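Toll-like receptor 13 (Mus musculus, PDB 4Z0C) recognises single-stranded RNA from bacterial 23S rRNA through its leucine-rich-repeat ectodomain and signals via MYD88 and TRAF6 to activate NF-kappa-B. Local coordinates at residues V564-H568 with H569-P573. Residues are numbered along the deposited sequence; the frame is centred on the assembly and turned at random.
Sequences VFLDH and HQFDP. With nucleotides of chain D.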
loop_
_atom_site.group_PDB
_atom_site.type_symbol
_atom_site.label_atom_id
_atom_site.label_comp_id
_atom_site.label_asym_id
_atom_site.label_seq_id
_atom_site.Cartn_x
_atom_site.Cartn_y
_atom_site.Cartn_z
ATOM N N VAL A 564 -7.894 15.031 -3.541
ATOM C CA VAL A 564 -7.869 15.377 -4.961
ATOM C C VAL A 564 -8.227 16.846 -5.066
ATOM O O VAL A 564 -9.316 17.246 -4.673
ATOM C CB VAL A 564 -8.889 14.565 -5.812
ATOM C CG1 VAL A 564 -8.687 14.862 -7.285
ATOM C CG2 VAL A 564 -8.741 13.077 -5.586
ATOM N N PHE A 565 -7.296 17.656 -5.556
ATOM C CA PHE A 565 -7.535 19.082 -5.711
ATOM C C PHE A 565 -7.472 19.436 -7.187
ATOM O O PHE A 565 -6.398 19.429 -7.793
ATOM C CB PHE A 565 -6.502 19.907 -4.930
ATOM C CG PHE A 565 -6.393 19.530 -3.475
ATOM C CD1 PHE A 565 -7.522 19.405 -2.686
ATOM C CD2 PHE A 565 -5.152 19.263 -2.907
ATOM C CE1 PHE A 565 -7.418 19.041 -1.345
ATOM C CE2 PHE A 565 -5.039 18.906 -1.566
ATOM C CZ PHE A 565 -6.174 18.793 -0.783
ATOM N N LEU A 566 -8.632 19.748 -7.751
ATOM C CA LEU A 566 -8.761 20.181 -9.136
ATOM C C LEU A 566 -9.195 21.658 -9.101
ATOM O O LEU A 566 -10.375 21.981 -9.211
ATOM C CB LEU A 566 -9.788 19.284 -9.860
ATOM C CG LEU A 566 -9.351 17.815 -10.030
ATOM C CD1 LEU A 566 -10.503 16.808 -9.897
ATOM C CD2 LEU A 566 -8.651 17.639 -11.367
ATOM N N ASP A 567 -8.216 22.543 -8.918
ATOM C CA ASP A 567 -8.454 23.957 -8.653
ATOM C C ASP A 567 -8.772 24.754 -9.898
ATOM O O ASP A 567 -9.385 25.809 -9.815
ATOM C CB ASP A 567 -7.229 24.614 -7.998
ATOM C CG ASP A 567 -6.815 23.952 -6.702
ATOM O OD1 ASP A 567 -7.661 23.337 -6.015
ATOM O OD2 ASP A 567 -5.630 24.094 -6.350
ATOM N N HIS A 568 -8.311 24.283 -11.048
ATOM C CA HIS A 568 -8.356 25.108 -12.253
ATOM C C HIS A 568 -9.307 24.569 -13.340
ATOM O O HIS A 568 -10.497 24.404 -13.090
ATOM C CB HIS A 568 -6.935 25.309 -12.779
ATOM C CG HIS A 568 -5.991 25.850 -11.749
ATOM N ND1 HIS A 568 -6.137 27.102 -11.188
ATOM C CD2 HIS A 568 -4.910 25.292 -11.148
ATOM C CE1 HIS A 568 -5.176 27.303 -10.305
ATOM N NE2 HIS A 568 -4.421 26.217 -10.262
ATOM N N HIS A 569 -8.792 24.291 -14.535
ATOM C CA HIS A 569 -9.646 23.773 -15.603
ATOM C C HIS A 569 -9.071 22.500 -16.219
ATOM O O HIS A 569 -8.989 22.350 -17.444
ATOM C CB HIS A 569 -9.914 24.852 -16.646
ATOM C CG HIS A 569 -10.917 25.871 -16.196
ATOM N ND1 HIS A 569 -10.830 27.206 -16.524
ATOM C CD2 HIS A 569 -12.023 25.744 -15.421
ATOM C CE1 HIS A 569 -11.845 27.858 -15.981
ATOM N NE2 HIS A 569 -12.581 26.994 -15.303
ATOM N N GLN A 570 -8.710 21.578 -15.331
ATOM C CA GLN A 570 -8.027 20.333 -15.676
ATOM C C GLN A 570 -8.795 19.413 -16.621
ATOM O O GLN A 570 -8.178 18.664 -17.369
ATOM C CB GLN A 570 -7.652 19.575 -14.400
ATOM C CG GLN A 570 -6.383 20.093 -13.731
ATOM C CD GLN A 570 -6.608 21.139 -12.638
ATOM O OE1 GLN A 570 -7.687 21.728 -12.502
ATOM N NE2 GLN A 570 -5.565 21.369 -11.840
ATOM N N PHE A 571 -10.128 19.466 -16.592
ATOM C CA PHE A 571 -10.934 18.582 -17.434
ATOM C C PHE A 571 -11.220 19.138 -18.829
ATOM O O PHE A 571 -11.843 18.467 -19.641
ATOM C CB PHE A 571 -12.246 18.187 -16.739
ATOM C CG PHE A 571 -12.046 17.315 -15.532
ATOM C CD1 PHE A 571 -10.848 16.621 -15.351
ATOM C CD2 PHE A 571 -13.034 17.200 -14.572
ATOM C CE1 PHE A 571 -10.652 15.832 -14.230
ATOM C CE2 PHE A 571 -12.844 16.413 -13.447
ATOM C CZ PHE A 571 -11.655 15.732 -13.273
ATOM N N ASP A 572 -10.737 20.341 -19.122
ATOM C CA ASP A 572 -11.008 20.961 -20.423
ATOM C C ASP A 572 -10.629 20.150 -21.658
ATOM O O ASP A 572 -11.331 20.221 -22.670
ATOM C CB ASP A 572 -10.413 22.366 -20.508
ATOM C CG ASP A 572 -11.322 23.430 -19.903
ATOM O OD1 ASP A 572 -12.285 23.068 -19.184
ATOM O OD2 ASP A 572 -11.052 24.634 -20.134
ATOM N N PRO A 573 -9.524 19.379 -21.595
ATOM C CA PRO A 573 -9.199 18.561 -22.773
ATOM C C PRO A 573 -10.104 17.348 -22.951
ATOM O O PRO A 573 -10.134 16.806 -24.053
ATOM C CB PRO A 573 -7.760 18.095 -22.490
ATOM C CG PRO A 573 -7.221 19.079 -21.493
ATOM C CD PRO A 573 -8.388 19.436 -20.649
ATOM P P C D 10 -1.520 23.703 2.696
ATOM O OP1 C D 10 -0.463 24.732 2.595
ATOM O OP2 C D 10 -2.909 24.113 3.044
ATOM O "O5'" C D 10 -1.549 22.918 1.317
ATOM C "C5'" C D 10 -0.363 22.312 0.818
ATOM C "C4'" C D 10 -0.056 22.788 -0.575
ATOM O "O4'" C D 10 -1.114 22.337 -1.466
ATOM C "C3'" C D 10 0.039 24.310 -0.746
ATOM O "O3'" C D 10 1.077 24.624 -1.676
ATOM C "C2'" C D 10 -1.317 24.672 -1.347
ATOM O "O2'" C D 10 -1.299 25.826 -2.156
ATOM C "C1'" C D 10 -1.635 23.432 -2.185
ATOM N N1 C D 10 -3.074 23.225 -2.383
ATOM C C2 C D 10 -3.633 23.525 -3.635
ATOM O O2 C D 10 -2.914 23.919 -4.565
ATOM N N3 C D 10 -4.958 23.370 -3.810
ATOM C C4 C D 10 -5.723 22.953 -2.804
ATOM N N4 C D 10 -7.035 22.821 -3.054
ATOM C C5 C D 10 -5.186 22.649 -1.516
ATOM C C6 C D 10 -3.865 22.793 -1.349
HETATM O O HOH W 1 -5.346 21.802 -8.864
#
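The side-chain amide of Gln-570 turns back onto the backbone that precedes it: its OE1 accepts the N-H of His-568 at 3.0 Å, in the amide plane and on a lone pair, though the bond is bent (140° at the hydrogen). A sharp bend at chi2 (94°) folds the Gln-570 chain this way. NE2 of the same amide donates to the carbonyl of Val-542 and more weakly to a water, which also bridges Phe-565 O and Asp-567 N. The segment leaves strand 564-566 of LRR 22 in the ectodomain solenoid and enters a type I turn from His-569 to Asp-572. Leu-566 packs beside the same glutamine, CD2 against Gln-570 CB (3.7 Å); its CD1 meets Phe-571 CZ (3.7 Å), the two side chains crossing at about a right angle, with Leu-598 touching both Leu-566 and Phe-571. The strand's other side meets RNA. Cytidine C10 of chain D lies over one face of the Phe-565 ring, its C5 above the ring centre at 3.6 Å from the plane, while its N4 donates almost straight to Asp-567 OD1 (3.1 Å). Asp-567 OD2 lies 2.7 Å from cytidine N3, an approach of two usual acceptors that would be eased if a proton lay between them.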